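Local coordinates for foldase protein PrsA (Streptococcus pneumoniae, PDB 5TVL) that probably helps secreted proteins fold outside the cell after translocation, as a membrane-attached lipoprotein with a peptidyl-prolyl cis-trans isomerase domain, at residues L48-V53 / Q85-K90; K38-Q43 / S247-E252. All blocks are in the same frame, centred on the assembly; numbering follows the deposited sequence.

Contact 1 (L48-V53 / Q85-K90); sequences LDDKEV and QIRTSK
Arg87 NH1 has two oxygens of the other segment near it, Asp50 OD1 and Leu48 O. Asp50 OD1 stands 3.5 Å from Arg87 NH1 but is displaced from the plane of the guanidinium, so the pair is a long, loosely held salt bridge, and the aspartate itself is poorly ordered; the carboxylate and guanidinium planes are 30° apart. Leu48 O lies instead at the guanidinium edge, in its plane, 3.6 Å from Arg87 NH1, too long for a hydrogen bond. Arg87 NE has a further partner, a salt bridge to Glu41 of helix 25-44. Arg87 can reach this turn because its side chain leaves CA with CG opposite the backbone nitrogen (chi1 -178°) and stays extended to NE. Leu48 runs past it in the opposite direction and sets CD2 3.6 Å from Lys90 CB, a branched apolar side chain packed against two long aliphatic stems. Here the loop after helix 25-44 turns into the first turn of helix 50-64, which packs on helix 79-102 in an all-helical part of the chain. Val53 CG2 rests 4.1 Å from Arg87 CB, while the beta-branched Val53 and Ile86 touch through CG1 and CG2, 4.3 Å apart. Lys90 lays its methylenes past Val53 and brings CE to 3.6 Å from Glu52 O; its bent end then carries NZ to a hydrogen bond with Thr56 OG1.

Contact 2 (K38-Q43 / S247-E252); sequences KVFEKQ and SIIGKE
Phe40 and Glu252 carry this crossing of helix 25-44 with helix 242-255, far apart in sequence; the axes of 38-43 and 247-252 pass 10.8 Å apart at 78°. The aliphatic part of Glu252 does the touching: its CG sits over one face of the Phe40 ring, 4.2 Å from the centroid and displaced toward the rim, as a CH-pi contact. The ring tip also abuts the other helix, with Phe40 CZ 3.7 Å from Glu252 CB and 4.0 Å from Ile249 CG1, while Ile249 CA lies at the ring edge. A roughly trans first torsion in Glu252 (chi1 -154°), followed by a bend at chi2 (63°), lets its methylenes pack against the ring while the carboxylate stands almost perpendicular to it. Val39, short and branched, brings CG1 to 3.8 Å from Glu252 CG. Gln43 also bends at its second torsion and approaches the carboxylate with its CG methylene, 3.5 Å from Glu252 OE2. Helix 79-102 covers Phe40 through Val92 and Ala95. With Glu252 OE1 hydrogen-bonded to Tyr44 OH, the residue serves two environments: its hydrocarbon stem joins an apolar helix interface, and its carboxylate finds a polar partner beside it.

Overall arrangement
Helix 25-44 and helix 79-102 tie the two contacts together, whose centres lie about 15 Å apart. Contact 1 joins segments 32 residues apart in sequence and is only partly buried; contact 2 brings helix 242-255 against helix 25-44 across a gap of 204 residues, so two regions far apart in sequence meet in one helical body. The more buried contact 2 uses a ring and the aliphatic stem of a glutamate, whereas contact 1 combines apolar contacts with a salt bridge at its more exposed margin. A further salt bridge, between residues of the two contacts, joins them directly. Near contact 2, Val39 also packs on Met7 of the second subunit, while no other chain of the assembly touches contact 1.

Contact 1 (L48-V53 / Q85-K90)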
# COMPACT_ATOMS: atom_id res chain seq x y z
N LEU A 48 14.44 0.23 -23.07
CA LEU A 48 13.21 -0.55 -23.00
C LEU A 48 12.92 -1.28 -24.30
O LEU A 48 12.86 -0.66 -25.37
CB LEU A 48 12.03 0.36 -22.63
CG LEU A 48 10.67 -0.30 -22.38
CD1 LEU A 48 10.75 -1.47 -21.41
CD2 LEU A 48 9.69 0.75 -21.88
N ASP A 49 12.73 -2.59 -24.20
CA ASP A 49 12.38 -3.45 -25.33
C ASP A 49 10.88 -3.38 -25.59
O ASP A 49 10.08 -3.27 -24.65
CB ASP A 49 12.81 -4.89 -25.02
CG ASP A 49 12.76 -5.81 -26.23
OD1 ASP A 49 12.85 -5.33 -27.38
OD2 ASP A 49 12.63 -7.04 -26.03
N ASP A 50 10.49 -3.45 -26.86
CA ASP A 50 9.06 -3.42 -27.25
C ASP A 50 8.29 -4.71 -26.93
O ASP A 50 7.06 -4.70 -26.92
CB ASP A 50 8.91 -3.09 -28.74
CG ASP A 50 9.22 -1.64 -29.04
OD1 ASP A 50 8.51 -0.75 -28.51
OD2 ASP A 50 10.17 -1.38 -29.80
N LYS A 51 9.00 -5.82 -26.69
CA LYS A 51 8.37 -7.10 -26.35
C LYS A 51 7.59 -7.05 -25.03
O LYS A 51 6.48 -7.58 -24.96
CB LYS A 51 9.42 -8.22 -26.30
CG LYS A 51 8.85 -9.62 -26.15
CD LYS A 51 9.89 -10.69 -26.45
CE LYS A 51 9.37 -12.09 -26.18
NZ LYS A 51 8.22 -12.46 -27.06
N GLU A 52 8.17 -6.42 -24.01
CA GLU A 52 7.52 -6.29 -22.70
C GLU A 52 6.26 -5.41 -22.74
O GLU A 52 5.29 -5.67 -22.03
CB GLU A 52 8.50 -5.73 -21.67
CG GLU A 52 9.65 -6.67 -21.33
CD GLU A 52 10.75 -6.00 -20.54
OE1 GLU A 52 11.39 -5.08 -21.09
OE2 GLU A 52 10.98 -6.39 -19.38
N VAL A 53 6.29 -4.38 -23.58
CA VAL A 53 5.13 -3.51 -23.80
C VAL A 53 4.03 -4.28 -24.53
O VAL A 53 2.85 -4.15 -24.19
CB VAL A 53 5.51 -2.22 -24.57
CG1 VAL A 53 4.27 -1.39 -24.90
CG2 VAL A 53 6.51 -1.40 -23.76
N GLN A 85 1.27 4.91 -23.49
CA GLN A 85 1.13 5.15 -22.05
C GLN A 85 1.80 4.07 -21.20
O GLN A 85 2.46 4.38 -20.21
CB GLN A 85 -0.35 5.25 -21.66
CG GLN A 85 -0.61 5.70 -20.23
CD GLN A 85 -2.08 5.98 -19.98
OE1 GLN A 85 -2.95 5.26 -20.46
NE2 GLN A 85 -2.36 7.04 -19.22
N ILE A 86 1.60 2.80 -21.58
CA ILE A 86 2.23 1.66 -20.91
C ILE A 86 3.76 1.78 -20.98
O ILE A 86 4.45 1.59 -19.98
CB ILE A 86 1.79 0.31 -21.52
CG1 ILE A 86 0.30 0.06 -21.27
CG2 ILE A 86 2.60 -0.85 -20.93
CD1 ILE A 86 -0.32 -0.99 -22.17
N ARG A 87 4.26 2.08 -22.18
CA ARG A 87 5.69 2.34 -22.40
C ARG A 87 6.23 3.45 -21.48
O ARG A 87 7.29 3.28 -20.87
CB ARG A 87 5.93 2.70 -23.87
CG ARG A 87 7.38 2.95 -24.23
CD ARG A 87 7.59 2.98 -25.73
NE ARG A 87 9.01 3.17 -26.04
CZ ARG A 87 9.95 2.22 -25.99
NH1 ARG A 87 9.66 0.96 -25.64
NH2 ARG A 87 11.21 2.53 -26.29
N THR A 88 5.50 4.56 -21.38
CA THR A 88 5.89 5.68 -20.50
C THR A 88 5.96 5.24 -19.03
O THR A 88 6.93 5.56 -18.34
CB THR A 88 4.90 6.86 -20.64
OG1 THR A 88 4.76 7.21 -22.02
CG2 THR A 88 5.38 8.07 -19.84
N SER A 89 4.94 4.52 -18.58
CA SER A 89 4.90 3.95 -17.22
C SER A 89 6.12 3.07 -16.94
O SER A 89 6.73 3.18 -15.87
CB SER A 89 3.61 3.13 -17.03
OG SER A 89 3.73 2.24 -15.92
N LYS A 90 6.45 2.21 -17.89
CA LYS A 90 7.62 1.34 -17.78
C LYS A 90 8.92 2.14 -17.74
O LYS A 90 9.83 1.78 -17.00
CB LYS A 90 7.65 0.30 -18.89
CG LYS A 90 6.64 -0.82 -18.70
CD LYS A 90 6.85 -1.94 -19.70
CE LYS A 90 5.66 -2.89 -19.74
NZ LYS A 90 5.41 -3.58 -18.44

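Contact 2 (K38-Q43 / S247-E252)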
# COMPACT_ATOMS: atom_id res chain seq x y z
N LYS A 38 7.69 12.49 -23.57
CA LYS A 38 8.81 12.95 -24.41
C LYS A 38 10.16 12.97 -23.67
O LYS A 38 11.19 12.57 -24.24
CB LYS A 38 8.54 14.33 -25.01
CG LYS A 38 7.68 14.31 -26.26
CD LYS A 38 7.74 15.64 -26.99
CE LYS A 38 6.89 15.63 -28.25
NZ LYS A 38 7.50 14.82 -29.34
N VAL A 39 10.15 13.42 -22.42
CA VAL A 39 11.37 13.50 -21.62
C VAL A 39 11.87 12.10 -21.25
O VAL A 39 13.07 11.81 -21.37
CB VAL A 39 11.17 14.37 -20.35
CG1 VAL A 39 12.37 14.29 -19.42
CG2 VAL A 39 10.91 15.82 -20.74
N PHE A 40 10.96 11.23 -20.80
CA PHE A 40 11.33 9.87 -20.39
C PHE A 40 11.69 8.96 -21.56
O PHE A 40 12.43 7.99 -21.38
CB PHE A 40 10.24 9.23 -19.50
CG PHE A 40 10.37 9.61 -18.04
CD1 PHE A 40 9.93 10.85 -17.59
CD2 PHE A 40 10.96 8.74 -17.13
CE1 PHE A 40 10.06 11.20 -16.25
CE2 PHE A 40 11.10 9.08 -15.80
CZ PHE A 40 10.64 10.31 -15.35
N GLU A 41 11.19 9.28 -22.75
CA GLU A 41 11.62 8.59 -23.98
C GLU A 41 13.05 8.98 -24.37
O GLU A 41 13.86 8.13 -24.71
CB GLU A 41 10.66 8.89 -25.13
CG GLU A 41 10.85 8.00 -26.36
CD GLU A 41 10.62 6.53 -26.06
OE1 GLU A 41 9.64 6.21 -25.35
OE2 GLU A 41 11.42 5.70 -26.54
N LYS A 42 13.34 10.28 -24.31
CA LYS A 42 14.68 10.80 -24.65
C LYS A 42 15.76 10.20 -23.74
O LYS A 42 16.82 9.80 -24.22
CB LYS A 42 14.70 12.34 -24.54
CG LYS A 42 15.90 13.01 -25.20
CD LYS A 42 15.77 13.05 -26.72
CE LYS A 42 17.05 13.51 -27.40
NZ LYS A 42 17.34 14.95 -27.17
N GLN A 43 15.48 10.13 -22.44
CA GLN A 43 16.44 9.62 -21.46
C GLN A 43 16.57 8.10 -21.47
O GLN A 43 17.65 7.58 -21.72
CB GLN A 43 16.07 10.09 -20.05
CG GLN A 43 16.22 11.59 -19.84
CD GLN A 43 17.67 12.06 -19.89
OE1 GLN A 43 18.60 11.28 -19.68
NE2 GLN A 43 17.86 13.35 -20.16
N SER A 247 8.66 12.81 -7.34
CA SER A 247 9.92 13.57 -7.19
C SER A 247 10.90 13.25 -8.32
O SER A 247 11.55 14.16 -8.83
CB SER A 247 10.57 13.33 -5.81
OG SER A 247 11.20 12.06 -5.73
N ILE A 248 10.98 11.98 -8.72
CA ILE A 248 11.83 11.55 -9.84
C ILE A 248 11.33 12.18 -11.15
O ILE A 248 12.12 12.71 -11.93
CB ILE A 248 11.91 10.01 -9.99
CG1 ILE A 248 12.51 9.35 -8.73
CG2 ILE A 248 12.73 9.61 -11.21
CD1 ILE A 248 13.87 9.87 -8.30
N ILE A 249 10.02 12.11 -11.38
CA ILE A 249 9.39 12.76 -12.54
C ILE A 249 9.74 14.25 -12.53
O ILE A 249 10.21 14.79 -13.55
CB ILE A 249 7.86 12.54 -12.57
CG1 ILE A 249 7.55 11.07 -12.89
CG2 ILE A 249 7.19 13.44 -13.61
CD1 ILE A 249 6.11 10.65 -12.63
N GLY A 250 9.55 14.89 -11.38
CA GLY A 250 9.89 16.30 -11.19
C GLY A 250 11.35 16.63 -11.42
O GLY A 250 11.67 17.67 -12.02
N LYS A 251 12.24 15.76 -10.96
CA LYS A 251 13.68 15.89 -11.21
C LYS A 251 13.99 15.78 -12.70
O LYS A 251 14.71 16.60 -13.25
CB LYS A 251 14.49 14.84 -10.43
CG LYS A 251 14.59 15.10 -8.94
CD LYS A 251 15.64 16.14 -8.60
CE LYS A 251 15.73 16.36 -7.09
NZ LYS A 251 16.84 17.28 -6.72
N GLU A 252 13.43 14.75 -13.33
CA GLU A 252 13.66 14.51 -14.76
C GLU A 252 13.10 15.63 -15.65
O GLU A 252 13.74 16.02 -16.63
CB GLU A 252 13.09 13.14 -15.18
CG GLU A 252 13.79 12.53 -16.38
CD GLU A 252 15.25 12.22 -16.11
OE1 GLU A 252 15.53 11.24 -15.38
OE2 GLU A 252 16.12 12.96 -16.62